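Local coordinates for protein monovalent Na+/H+ antiporter subunit D (Dietzia sp. DQ12-45-1b, PDB 7D3U) that probably helps to exchange sodium ions for protons across the bacterial membrane as one subunit of the multi-chain Mrp antiporter complex, at residues 92-97 with 340-345; 298-303 with 420-425; 349-354 with 435-440; 364-369 with 522-527. All blocks are in the same frame, centred on the assembly; numbering follows the deposited sequence.

Overall arrangement
Contacts 1 and 2 lie in the buried helical bundle, and contacts 3 and 4 are only partly buried, near the ends of the helices. Contacts 1 and 3 both use helix 320-350, at successive places along it. Contacts 1 and 2 touch through Phe341 and Leu300, with centres about 17 Å apart. Their chemistry is mainly apolar, with a histidine, a serine and a lysine added in contact 2. Contact 3 rests on an Arg-Asp salt bridge, contact 4 on a carboxylate that accepts from backbone amides. Their centres are about 12 Å apart, and residues 349-354 meet residues 522-527 between them. Contact 4 also reaches a bound detergent.

Contact 1: residues 92-97 with 340-345; sequences LTCAAF and LFLAIG
The hydroxyl oxygen OG1 of Thr93 is bound to its own helix while it faces Leu342 across the contact. It donates to the carbonyl O of Leu90, with a weak second bond to the O of Leu89. Atom CD1 of Leu342 lies 4.1 Å from Thr93 OG1, so a methyl group meets an oxygen whose proton is already used within the helix. The two side chains cross at about a right angle. The other methyl of Leu342 does most of the touching. Its CD2 sits over one face of the Phe97 ring, 3.8 Å from the ring centroid, in a CH-pi contact. It is displaced toward the CG side, and Leu342 CD2 is 3.4 Å from Phe97 CG. The Phe97 ring reaches across because CG is anti to the backbone N (chi1 172°). Its far end, CZ, comes within 3.7 Å of the backbone C of Gly345.

This is packing between two nearly parallel transmembrane helices of an antiporter-like bundle, 80-101 and 320-350. Their local axes come within 11.1 Å of each other at an angle of 10°, so the long side chains span the distance. Cys94 adds a loose apolar touch, SG to Leu342 CD2 at 4.4 Å. Helix 528-546 packs on Thr93, Phe97 and Leu342, and Ala240 and Ala243 of helix 239-245 touch Phe97 and Leu342 respectively.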
loop_
_atom_site.group_PDB
_atom_site.type_symbol
_atom_site.label_atom_id
_atom_site.label_comp_id
_atom_site.label_asym_id
_atom_site.label_seq_id
_atom_site.Cartn_x
_atom_site.Cartn_y
_atom_site.Cartn_z
ATOM N N LEU A 92 9.942 -5.373 -13.763
ATOM C CA LEU A 92 10.649 -6.401 -14.517
ATOM C C LEU A 92 11.225 -7.467 -13.593
ATOM O O LEU A 92 11.083 -8.668 -13.856
ATOM C CB LEU A 92 11.751 -5.762 -15.359
ATOM C CG LEU A 92 12.734 -6.702 -16.051
ATOM C CD1 LEU A 92 12.004 -7.611 -17.013
ATOM C CD2 LEU A 92 13.795 -5.904 -16.779
ATOM N N THR A 93 11.862 -7.053 -12.495
ATOM C CA THR A 93 12.452 -8.038 -11.593
ATOM C C THR A 93 11.382 -8.829 -10.849
ATOM O O THR A 93 11.544 -10.032 -10.621
ATOM C CB THR A 93 13.400 -7.365 -10.604
ATOM O OG1 THR A 93 12.652 -6.523 -9.721
ATOM C CG2 THR A 93 14.444 -6.550 -11.339
ATOM N N CYS A 94 10.273 -8.187 -10.477
ATOM C CA CYS A 94 9.207 -8.930 -9.817
ATOM C C CYS A 94 8.521 -9.896 -10.774
ATOM O O CYS A 94 8.089 -10.972 -10.354
ATOM C CB CYS A 94 8.195 -7.970 -9.199
ATOM S SG CYS A 94 8.870 -6.948 -7.870
ATOM N N ALA A 95 8.442 -9.559 -12.063
ATOM C CA ALA A 95 7.905 -10.513 -13.026
ATOM C C ALA A 95 8.866 -11.673 -13.240
ATOM O O ALA A 95 8.439 -12.829 -13.362
ATOM C CB ALA A 95 7.601 -9.812 -14.348
ATOM N N ALA A 96 10.170 -11.389 -13.283
ATOM C CA ALA A 96 11.152 -12.462 -13.401
ATOM C C ALA A 96 11.161 -13.349 -12.165
ATOM O O ALA A 96 11.520 -14.527 -12.252
ATOM C CB ALA A 96 12.542 -11.882 -13.648
ATOM N N PHE A 97 10.780 -12.801 -11.011
ATOM C CA PHE A 97 10.631 -13.620 -9.815
ATOM C C PHE A 97 9.347 -14.436 -9.858
ATOM O O PHE A 97 9.334 -15.596 -9.439
ATOM C CB PHE A 97 10.656 -12.739 -8.567
ATOM C CG PHE A 97 10.319 -13.469 -7.297
ATOM C CD1 PHE A 97 11.308 -14.079 -6.551
ATOM C CD2 PHE A 97 9.016 -13.521 -6.834
ATOM C CE1 PHE A 97 11.001 -14.741 -5.382
ATOM C CE2 PHE A 97 8.706 -14.184 -5.667
ATOM C CZ PHE A 97 9.700 -14.793 -4.940
ATOM N N LEU A 340 13.651 -6.705 -0.696
ATOM C CA LEU A 340 13.384 -7.313 0.600
ATOM C C LEU A 340 12.156 -8.210 0.561
ATOM O O LEU A 340 12.126 -9.247 1.233
ATOM C CB LEU A 340 13.208 -6.224 1.659
ATOM C CG LEU A 340 13.844 -6.469 3.026
ATOM C CD1 LEU A 340 15.157 -7.205 2.879
ATOM C CD2 LEU A 340 14.053 -5.154 3.743
ATOM N N PHE A 341 11.139 -7.832 -0.213
ATOM C CA PHE A 341 9.992 -8.706 -0.415
ATOM C C PHE A 341 10.308 -9.854 -1.361
ATOM O O PHE A 341 9.558 -10.834 -1.397
ATOM C CB PHE A 341 8.807 -7.909 -0.957
ATOM C CG PHE A 341 7.984 -7.245 0.103
ATOM C CD1 PHE A 341 7.178 -7.989 0.940
ATOM C CD2 PHE A 341 8.006 -5.873 0.254
ATOM C CE1 PHE A 341 6.414 -7.378 1.910
ATOM C CE2 PHE A 341 7.244 -5.258 1.220
ATOM C CZ PHE A 341 6.448 -6.011 2.050
ATOM N N LEU A 342 11.390 -9.751 -2.131
ATOM C CA LEU A 342 11.802 -10.828 -3.022
ATOM C C LEU A 342 12.712 -11.833 -2.337
ATOM O O LEU A 342 12.754 -12.997 -2.748
ATOM C CB LEU A 342 12.515 -10.257 -4.250
ATOM C CG LEU A 342 11.660 -9.509 -5.270
ATOM C CD1 LEU A 342 12.528 -8.964 -6.388
ATOM C CD2 LEU A 342 10.592 -10.419 -5.823
ATOM N N ALA A 343 13.448 -11.413 -1.309
ATOM C CA ALA A 343 14.261 -12.350 -0.545
ATOM C C ALA A 343 13.411 -13.104 0.468
ATOM O O ALA A 343 13.487 -14.333 0.563
ATOM C CB ALA A 343 15.404 -11.613 0.152
ATOM N N ILE A 344 12.594 -12.380 1.234
ATOM C CA ILE A 344 11.666 -13.036 2.147
ATOM C C ILE A 344 10.575 -13.756 1.365
ATOM O O ILE A 344 10.072 -14.798 1.800
ATOM C CB ILE A 344 11.084 -12.007 3.133
ATOM C CG1 ILE A 344 12.180 -11.494 4.062
ATOM C CG2 ILE A 344 9.962 -12.613 3.952
ATOM C CD1 ILE A 344 12.860 -12.583 4.850
ATOM N N GLY A 345 10.212 -13.236 0.193
ATOM C CA GLY A 345 9.228 -13.914 -0.631
ATOM C C GLY A 345 9.748 -15.197 -1.243
ATOM O O GLY A 345 8.978 -16.132 -1.476
#

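Contact 2: residues 298-303 with 420-425; sequences SILAFH and LSMLKI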
loop_
_atom_site.group_PDB
_atom_site.type_symbol
_atom_site.label_atom_id
_atom_site.label_comp_id
_atom_site.label_asym_id
_atom_site.label_seq_id
_atom_site.Cartn_x
_atom_site.Cartn_y
_atom_site.Cartn_z
ATOM N N SER A 298 5.029 -9.809 7.385
ATOM C CA SER A 298 4.212 -8.814 8.062
ATOM C C SER A 298 5.047 -7.740 8.736
ATOM O O SER A 298 4.522 -6.664 9.042
ATOM C CB SER A 298 3.311 -9.482 9.101
ATOM O OG SER A 298 3.058 -8.607 10.184
ATOM N N ILE A 299 6.329 -8.010 8.978
ATOM C CA ILE A 299 7.231 -6.981 9.480
ATOM C C ILE A 299 7.535 -5.967 8.387
ATOM O O ILE A 299 7.554 -4.753 8.630
ATOM C CB ILE A 299 8.515 -7.634 10.023
ATOM C CG1 ILE A 299 8.293 -8.155 11.441
ATOM C CG2 ILE A 299 9.671 -6.660 9.976
ATOM C CD1 ILE A 299 9.466 -8.923 11.994
ATOM N N LEU A 300 7.770 -6.450 7.166
ATOM C CA LEU A 300 8.129 -5.573 6.064
ATOM C C LEU A 300 7.009 -4.614 5.689
ATOM O O LEU A 300 7.291 -3.542 5.158
ATOM C CB LEU A 300 8.543 -6.403 4.851
ATOM C CG LEU A 300 9.670 -7.402 5.106
ATOM C CD1 LEU A 300 9.938 -8.234 3.870
ATOM C CD2 LEU A 300 10.925 -6.677 5.542
ATOM N N ALA A 301 5.751 -4.951 5.979
ATOM C CA ALA A 301 4.663 -4.013 5.709
ATOM C C ALA A 301 4.757 -2.790 6.615
ATOM O O ALA A 301 4.698 -1.644 6.147
ATOM C CB ALA A 301 3.317 -4.712 5.879
ATOM N N PHE A 302 4.896 -3.011 7.922
ATOM C CA PHE A 302 5.079 -1.892 8.837
ATOM C C PHE A 302 6.374 -1.146 8.549
ATOM O O PHE A 302 6.439 0.079 8.714
ATOM C CB PHE A 302 5.058 -2.389 10.278
ATOM C CG PHE A 302 3.697 -2.380 10.905
ATOM C CD1 PHE A 302 3.039 -1.189 11.144
ATOM C CD2 PHE A 302 3.082 -3.563 11.265
ATOM C CE1 PHE A 302 1.791 -1.180 11.724
ATOM C CE2 PHE A 302 1.835 -3.559 11.846
ATOM C CZ PHE A 302 1.189 -2.365 12.076
ATOM N N HIS A 303 7.414 -1.859 8.111
ATOM C CA HIS A 303 8.640 -1.174 7.717
ATOM C C HIS A 303 8.414 -0.303 6.492
ATOM O O HIS A 303 9.000 0.776 6.376
ATOM C CB HIS A 303 9.753 -2.182 7.456
ATOM C CG HIS A 303 10.572 -2.494 8.664
ATOM N ND1 HIS A 303 11.217 -3.698 8.837
ATOM C CD2 HIS A 303 10.846 -1.757 9.766
ATOM C CE1 HIS A 303 11.856 -3.689 9.992
ATOM N NE2 HIS A 303 11.647 -2.524 10.576
ATOM N N LEU A 420 16.822 -3.300 14.814
ATOM C CA LEU A 420 16.388 -4.320 15.762
ATOM C C LEU A 420 15.447 -5.317 15.103
ATOM O O LEU A 420 15.585 -6.529 15.290
ATOM C CB LEU A 420 15.715 -3.660 16.966
ATOM C CG LEU A 420 14.972 -4.558 17.957
ATOM C CD1 LEU A 420 15.857 -5.693 18.438
ATOM C CD2 LEU A 420 14.473 -3.740 19.133
ATOM N N SER A 421 14.499 -4.829 14.305
ATOM C CA SER A 421 13.538 -5.739 13.690
ATOM C C SER A 421 14.176 -6.544 12.562
ATOM O O SER A 421 13.889 -7.740 12.404
ATOM C CB SER A 421 12.329 -4.961 13.187
ATOM O OG SER A 421 11.685 -5.670 12.148
ATOM N N MET A 422 15.046 -5.915 11.769
ATOM C CA MET A 422 15.743 -6.671 10.734
ATOM C C MET A 422 16.651 -7.730 11.343
ATOM O O MET A 422 16.782 -8.828 10.792
ATOM C CB MET A 422 16.544 -5.733 9.831
ATOM C CG MET A 422 15.698 -4.732 9.063
ATOM S SD MET A 422 14.208 -5.451 8.354
ATOM C CE MET A 422 14.907 -6.519 7.105
ATOM N N LEU A 423 17.258 -7.438 12.495
ATOM C CA LEU A 423 18.055 -8.441 13.187
ATOM C C LEU A 423 17.178 -9.528 13.783
ATOM O O LEU A 423 17.597 -10.685 13.850
ATOM C CB LEU A 423 18.894 -7.786 14.280
ATOM C CG LEU A 423 20.151 -7.059 13.811
ATOM C CD1 LEU A 423 20.936 -6.550 15.001
ATOM C CD2 LEU A 423 21.003 -7.971 12.951
ATOM N N LYS A 424 15.968 -9.181 14.220
ATOM C CA LYS A 424 15.034 -10.205 14.670
ATOM C C LYS A 424 14.707 -11.171 13.541
ATOM O O LYS A 424 14.670 -12.389 13.747
ATOM C CB LYS A 424 13.761 -9.558 15.208
ATOM C CG LYS A 424 12.987 -10.435 16.169
ATOM C CD LYS A 424 12.317 -9.606 17.245
ATOM C CE LYS A 424 11.530 -8.455 16.645
ATOM N NZ LYS A 424 10.504 -8.925 15.673
ATOM N N ILE A 425 14.484 -10.647 12.334
ATOM C CA ILE A 425 14.242 -11.521 11.186
ATOM C C ILE A 425 15.475 -12.370 10.898
ATOM O O ILE A 425 15.390 -13.596 10.739
ATOM C CB ILE A 425 13.834 -10.700 9.953
ATOM C CG1 ILE A 425 12.479 -10.039 10.167
ATOM C CG2 ILE A 425 13.764 -11.593 8.735
ATOM C CD1 ILE A 425 12.003 -9.263 8.969
#
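Ile299 and Ile425 reach toward each other tip to tip. The closest pair is Ile299 CG2 and Ile425 CD1, 3.6 Å apart. The other branch of Ile299 ends in CD1, which packs against Ile425 CG1 (3.7 Å) and lies beside the Lys424 ammonium. One turn along, His303 and Met422 slide past each other in opposite directions. The sulfur SD of Met422 is 4.2 Å from the centroid of the His303 ring, 61° off the ring normal, an oblique approach. The bend at chi2 brings the sulfur to the imidazole, and the bend at chi3 turns CE toward Leu300. Ser421 OG, anti to the backbone N (chi1 156°), points between His303 and Ile299. Leu300 adds a looser apolar touch, its CD2 4.3 Å from Met422 CE.

This is antiparallel packing of two buried helices, 296-316 and 405-430, in the bundle of the antiporter subunit, at its border with subunit A. The segments run at 165°, their local axes coming within 11.0 Å. Helix 320-350 adjoins both: its Lys337 packs on His303, and its Leu340 on Leu300 and Met422. Helix 367-380 covers Met422 and Ile425, and helix 272-292 touches His303 and Ser421. Subunit A packs on Lys424 through its Ile551.

Contact 3: residues 349-354 with 435-440; sequences VRYGPR and TPTDSR
Arg354 and Asp438 form a salt bridge between the loop after helix 320-350 and the weakly bonded strand 437-438. NH2 of Arg354 donates to OD1 of Asp438 at 2.9 Å. The bond is bent, with an angle of 135° at the hydrogen. The guanidinium and carboxylate planes stand 42° apart, and NH2 meets OD1 from above the carboxylate plane. Thr437 OG1 donates to the same OD1 at 3.0 Å, from the opposite face of that plane. One carboxylate oxygen thus accepts two bonds. Thr437 OG1 also lies 3.5 Å above the guanidinium plane, toward its rim.

The arginine is held at a second point. Its NE donates to Tyr351 O at 2.7 Å, which ties the side chain back to its own turn. The chain is extended from CG to NE, and this carries the charged end out to the strand. The hydroxyl of Tyr351 is satisfied by Glu366 OE2. Gly352, with positive phi, is the first residue to leave the helix.

Thr437 is joined by backbone hydrogen bonds to Val520, in the two-stranded sheet with 519-520. Subunit C borders the contact: its backbone is hydrogen-bonded to Pro353, and its Leu110 packs on Arg354. With a leucine in place of Arg354, Asp438 would probably lose its charged mate here and Tyr351 O its side-chain donor. The chemistry thus implies that a single guanidinium both closes its own turn and links this polar segment to the loop that follows helix 320-350.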
loop_
_atom_site.group_PDB
_atom_site.type_symbol
_atom_site.label_atom_id
_atom_site.label_comp_id
_atom_site.label_asym_id
_atom_site.label_seq_id
_atom_site.Cartn_x
_atom_site.Cartn_y
_atom_site.Cartn_z
ATOM N N VAL A 349 8.076 -19.105 -0.673
ATOM C CA VAL A 349 7.691 -19.925 -1.814
ATOM C C VAL A 349 8.179 -21.355 -1.637
ATOM O O VAL A 349 7.449 -22.311 -1.920
ATOM C CB VAL A 349 8.220 -19.296 -3.116
ATOM C CG1 VAL A 349 8.295 -20.332 -4.220
ATOM C CG2 VAL A 349 7.340 -18.135 -3.534
ATOM N N ARG A 350 9.405 -21.531 -1.150
ATOM C CA ARG A 350 9.963 -22.864 -0.973
ATOM C C ARG A 350 9.741 -23.423 0.424
ATOM O O ARG A 350 9.594 -24.640 0.574
ATOM C CB ARG A 350 11.463 -22.854 -1.276
ATOM C CG ARG A 350 11.800 -22.640 -2.737
ATOM C CD ARG A 350 10.836 -23.377 -3.644
ATOM N NE ARG A 350 11.286 -23.365 -5.031
ATOM C CZ ARG A 350 10.473 -23.382 -6.080
ATOM N NH1 ARG A 350 9.161 -23.408 -5.902
ATOM N NH2 ARG A 350 10.972 -23.369 -7.306
ATOM N N TYR A 351 9.717 -22.574 1.448
ATOM C CA TYR A 351 9.565 -23.028 2.822
ATOM C C TYR A 351 8.194 -22.728 3.407
ATOM O O TYR A 351 7.945 -23.067 4.568
ATOM C CB TYR A 351 10.646 -22.404 3.709
ATOM C CG TYR A 351 12.042 -22.888 3.405
ATOM C CD1 TYR A 351 12.819 -22.265 2.441
ATOM C CD2 TYR A 351 12.584 -23.966 4.086
ATOM C CE1 TYR A 351 14.095 -22.703 2.162
ATOM C CE2 TYR A 351 13.858 -24.412 3.813
ATOM C CZ TYR A 351 14.609 -23.777 2.850
ATOM O OH TYR A 351 15.880 -24.220 2.578
ATOM N N GLY A 352 7.301 -22.103 2.644
ATOM C CA GLY A 352 5.970 -21.812 3.116
ATOM C C GLY A 352 5.936 -20.680 4.122
ATOM O O GLY A 352 6.931 -20.373 4.783
ATOM N N PRO A 353 4.778 -20.034 4.255
ATOM C CA PRO A 353 4.649 -18.922 5.209
ATOM C C PRO A 353 4.619 -19.437 6.639
ATOM O O PRO A 353 3.700 -20.159 7.032
ATOM C CB PRO A 353 3.317 -18.268 4.815
ATOM C CG PRO A 353 2.933 -18.884 3.497
ATOM C CD PRO A 353 3.546 -20.238 3.483
ATOM N N ARG A 354 5.628 -19.059 7.419
ATOM C CA ARG A 354 5.735 -19.444 8.818
ATOM C C ARG A 354 6.049 -18.211 9.652
ATOM O O ARG A 354 6.287 -17.125 9.125
ATOM C CB ARG A 354 6.816 -20.512 9.026
ATOM C CG ARG A 354 6.686 -21.709 8.109
ATOM C CD ARG A 354 7.942 -22.554 8.122
ATOM N NE ARG A 354 7.846 -23.686 7.209
ATOM C CZ ARG A 354 7.271 -24.844 7.515
ATOM N NH1 ARG A 354 6.736 -25.023 8.713
ATOM N NH2 ARG A 354 7.229 -25.820 6.621
ATOM N N THR A 435 17.705 -27.170 10.940
ATOM C CA THR A 435 16.878 -28.250 11.449
ATOM C C THR A 435 15.962 -28.782 10.355
ATOM O O THR A 435 15.507 -28.025 9.493
ATOM C CB THR A 435 16.024 -27.776 12.627
ATOM O OG1 THR A 435 15.367 -26.552 12.280
ATOM C CG2 THR A 435 16.884 -27.555 13.860
ATOM N N PRO A 436 15.670 -30.083 10.368
ATOM C CA PRO A 436 14.768 -30.653 9.357
ATOM C C PRO A 436 13.347 -30.148 9.556
ATOM O O PRO A 436 12.799 -30.218 10.659
ATOM C CB PRO A 436 14.873 -32.164 9.599
ATOM C CG PRO A 436 16.113 -32.347 10.422
ATOM C CD PRO A 436 16.220 -31.117 11.257
ATOM N N THR A 437 12.751 -29.639 8.481
ATOM C CA THR A 437 11.395 -29.115 8.504
ATOM C C THR A 437 10.526 -29.861 7.501
ATOM O O THR A 437 11.018 -30.486 6.558
ATOM C CB THR A 437 11.367 -27.612 8.196
ATOM O OG1 THR A 437 10.051 -27.099 8.434
ATOM C CG2 THR A 437 11.754 -27.356 6.751
ATOM N N ASP A 438 9.216 -29.780 7.715
ATOM C CA ASP A 438 8.261 -30.538 6.923
ATOM C C ASP A 438 8.087 -29.931 5.538
ATOM O O ASP A 438 8.207 -28.719 5.346
ATOM C CB ASP A 438 6.912 -30.599 7.634
ATOM C CG ASP A 438 6.500 -29.262 8.210
ATOM O OD1 ASP A 438 7.293 -28.305 8.103
ATOM O OD2 ASP A 438 5.387 -29.167 8.768
ATOM N N SER A 439 7.796 -30.796 4.567
ATOM C CA SER A 439 7.550 -30.371 3.189
ATOM C C SER A 439 6.089 -29.948 3.080
ATOM O O SER A 439 5.214 -30.698 2.640
ATOM C CB SER A 439 7.883 -31.488 2.211
ATOM O OG SER A 439 7.483 -32.744 2.729
ATOM N N ARG A 440 5.824 -28.715 3.503
ATOM C CA ARG A 440 4.476 -28.155 3.442
ATOM C C ARG A 440 4.636 -26.662 3.161
ATOM O O ARG A 440 4.807 -25.860 4.079
ATOM C CB ARG A 440 3.708 -28.413 4.732
ATOM C CG ARG A 440 2.263 -27.948 4.712
ATOM C CD ARG A 440 1.548 -28.352 5.988
ATOM N NE ARG A 440 0.149 -27.941 5.991
ATOM C CZ ARG A 440 -0.682 -28.134 7.011
ATOM N NH1 ARG A 440 -0.255 -28.738 8.112
ATOM N NH2 ARG A 440 -1.939 -27.727 6.931
#

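Contact 4: residues 364-369 with 522-527; sequences KTEPLV and PGRRIG. With LMT (dodecyl-beta-D-maltoside), chain K.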
loop_
_atom_site.group_PDB
_atom_site.type_symbol
_atom_site.label_atom_id
_atom_site.label_comp_id
_atom_site.label_asym_id
_atom_site.label_seq_id
_atom_site.Cartn_x
_atom_site.Cartn_y
_atom_site.Cartn_z
ATOM N N LYS A 364 22.927 -20.847 6.163
ATOM C CA LYS A 364 23.900 -21.890 5.872
ATOM C C LYS A 364 23.505 -22.724 4.662
ATOM O O LYS A 364 24.363 -23.082 3.851
ATOM C CB LYS A 364 24.074 -22.799 7.089
ATOM C CG LYS A 364 25.055 -23.938 6.874
ATOM C CD LYS A 364 25.383 -24.642 8.179
ATOM C CE LYS A 364 26.470 -25.684 7.980
ATOM N NZ LYS A 364 26.031 -26.774 7.066
ATOM N N THR A 365 22.219 -23.035 4.523
ATOM C CA THR A 365 21.756 -23.865 3.421
ATOM C C THR A 365 21.422 -23.058 2.177
ATOM O O THR A 365 21.486 -23.596 1.066
ATOM C CB THR A 365 20.526 -24.670 3.847
ATOM O OG1 THR A 365 19.346 -23.891 3.625
ATOM C CG2 THR A 365 20.613 -25.028 5.317
ATOM N N GLU A 366 21.062 -21.786 2.331
ATOM C CA GLU A 366 20.721 -20.918 1.204
ATOM C C GLU A 366 21.492 -19.613 1.341
ATOM O O GLU A 366 20.948 -18.601 1.801
ATOM C CB GLU A 366 19.218 -20.664 1.133
ATOM C CG GLU A 366 18.375 -21.905 1.307
ATOM C CD GLU A 366 17.757 -22.354 0.008
ATOM O OE1 GLU A 366 18.205 -21.864 -1.049
ATOM O OE2 GLU A 366 16.826 -23.185 0.040
ATOM N N PRO A 367 22.766 -19.599 0.944
ATOM C CA PRO A 367 23.562 -18.377 1.119
ATOM C C PRO A 367 23.198 -17.270 0.148
ATOM O O PRO A 367 23.390 -16.094 0.479
ATOM C CB PRO A 367 24.999 -18.868 0.904
ATOM C CG PRO A 367 24.848 -20.041 0.006
ATOM C CD PRO A 367 23.561 -20.706 0.390
ATOM N N LEU A 368 22.681 -17.601 -1.035
ATOM C CA LEU A 368 22.345 -16.570 -2.013
ATOM C C LEU A 368 21.257 -15.645 -1.483
ATOM O O LEU A 368 21.427 -14.419 -1.448
ATOM C CB LEU A 368 21.905 -17.219 -3.324
ATOM C CG LEU A 368 22.899 -17.202 -4.484
ATOM C CD1 LEU A 368 23.068 -15.794 -5.020
ATOM C CD2 LEU A 368 24.233 -17.774 -4.049
ATOM N N VAL A 369 20.128 -16.218 -1.059
ATOM C CA VAL A 369 19.039 -15.396 -0.545
ATOM C C VAL A 369 19.432 -14.753 0.775
ATOM O O VAL A 369 18.977 -13.650 1.089
ATOM C CB VAL A 369 17.752 -16.231 -0.417
ATOM C CG1 VAL A 369 17.973 -17.416 0.497
ATOM C CG2 VAL A 369 16.598 -15.377 0.078
ATOM N N PRO A 522 17.881 -30.847 5.960
ATOM C CA PRO A 522 18.248 -29.510 5.481
ATOM C C PRO A 522 18.984 -29.574 4.151
ATOM O O PRO A 522 19.897 -30.379 3.960
ATOM C CB PRO A 522 19.147 -28.968 6.597
ATOM C CG PRO A 522 18.784 -29.770 7.801
ATOM C CD PRO A 522 18.453 -31.132 7.286
ATOM N N GLY A 523 18.576 -28.710 3.231
ATOM C CA GLY A 523 19.186 -28.668 1.923
ATOM C C GLY A 523 18.952 -27.330 1.259
ATOM O O GLY A 523 18.486 -26.376 1.885
ATOM N N ARG A 524 19.281 -27.275 -0.028
ATOM C CA ARG A 524 19.152 -26.053 -0.818
ATOM C C ARG A 524 17.867 -26.138 -1.631
ATOM O O ARG A 524 17.831 -26.763 -2.692
ATOM C CB ARG A 524 20.369 -25.867 -1.713
ATOM C CG ARG A 524 20.390 -24.562 -2.485
ATOM C CD ARG A 524 21.743 -24.348 -3.138
ATOM N NE ARG A 524 21.904 -22.987 -3.638
ATOM C CZ ARG A 524 21.640 -22.616 -4.886
ATOM N NH1 ARG A 524 21.198 -23.506 -5.763
ATOM N NH2 ARG A 524 21.817 -21.356 -5.258
ATOM N N ARG A 525 16.806 -25.506 -1.132
ATOM C CA ARG A 525 15.526 -25.500 -1.829
ATOM C C ARG A 525 15.421 -24.372 -2.846
ATOM O O ARG A 525 14.934 -24.586 -3.960
ATOM C CB ARG A 525 14.378 -25.382 -0.826
ATOM C CG ARG A 525 14.222 -26.565 0.102
ATOM C CD ARG A 525 12.862 -26.532 0.768
ATOM N NE ARG A 525 12.825 -27.336 1.984
ATOM C CZ ARG A 525 11.761 -27.444 2.772
ATOM N NH1 ARG A 525 10.643 -26.797 2.474
ATOM N NH2 ARG A 525 11.816 -28.200 3.857
ATOM N N ILE A 526 15.869 -23.173 -2.482
ATOM C CA ILE A 526 15.721 -21.999 -3.335
ATOM C C ILE A 526 16.827 -22.022 -4.383
ATOM O O ILE A 526 17.988 -21.741 -4.080
ATOM C CB ILE A 526 15.760 -20.704 -2.516
ATOM C CG1 ILE A 526 14.675 -20.723 -1.444
ATOM C CG2 ILE A 526 15.604 -19.498 -3.416
ATOM C CD1 ILE A 526 14.794 -19.599 -0.450
ATOM N N GLY A 527 16.469 -22.358 -5.616
ATOM C CA GLY A 527 17.421 -22.372 -6.702
ATOM C C GLY A 527 17.895 -20.974 -7.058
ATOM O O GLY A 527 17.615 -19.982 -6.383
HETATM C C1 LMT K . 27.280 -21.401 -3.173
HETATM C C2 LMT K . 27.270 -19.935 -3.485
HETATM C C3 LMT K . 27.411 -19.008 -2.323
HETATM C C4 LMT K . 28.216 -17.823 -2.786
HETATM C C5 LMT K . 27.421 -16.567 -2.667
HETATM C C6 LMT K . 28.030 -15.453 -3.448
HETATM C C7 LMT K . 27.303 -14.170 -3.180
HETATM C C8 LMT K . 28.157 -13.041 -3.643
HETATM C C9 LMT K . 27.416 -11.947 -4.340
HETATM C C10 LMT K . 27.396 -10.760 -3.419
HETATM C C11 LMT K . 26.488 -9.688 -3.933
HETATM C C12 LMT K . 26.486 -8.490 -3.044
#
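Residues 522-527 form an irregular stretch before helix 528-546 that passes the break between helices 362-365 and 367-380, with the CA atoms of Thr365 and Arg524 5.4 Å apart. Glu366 sits in that break, at the N-cap position of helix 367-380. Its chain is bent at chi2 (-107°), which turns the carboxylate onto the backbone of the other segment. OE2 accepts from Ile526 N at 2.7 Å in a fairly straight bond, using its syn lone pair. A weak bond from Arg525 N reaches the same oxygen. Tyr351 OH is a further hydrogen-bond partner of OE2. Thr365 OG1 donates to Gly523 O at 3.2 Å, from above the carbonyl plane.

Val369 CG1 meets Ile526 CD1 at 4.0 Å, the two side chains crossing at about a right angle. Pro367 and Leu368 face a dodecyl maltoside chain, with Leu368 CD2 3.7 Å from its C5. An alanine in place of Glu366 would probably leave the amides of Ile526 and Arg525 and the hydroxyl of Tyr351 without this mate and let the loop shift. NE of Arg524 lies 4.7 Å from Glu366 OE1, not in contact. One carboxylate oxygen thus gathers two backbone amides, one weakly, and a tyrosine hydroxyl.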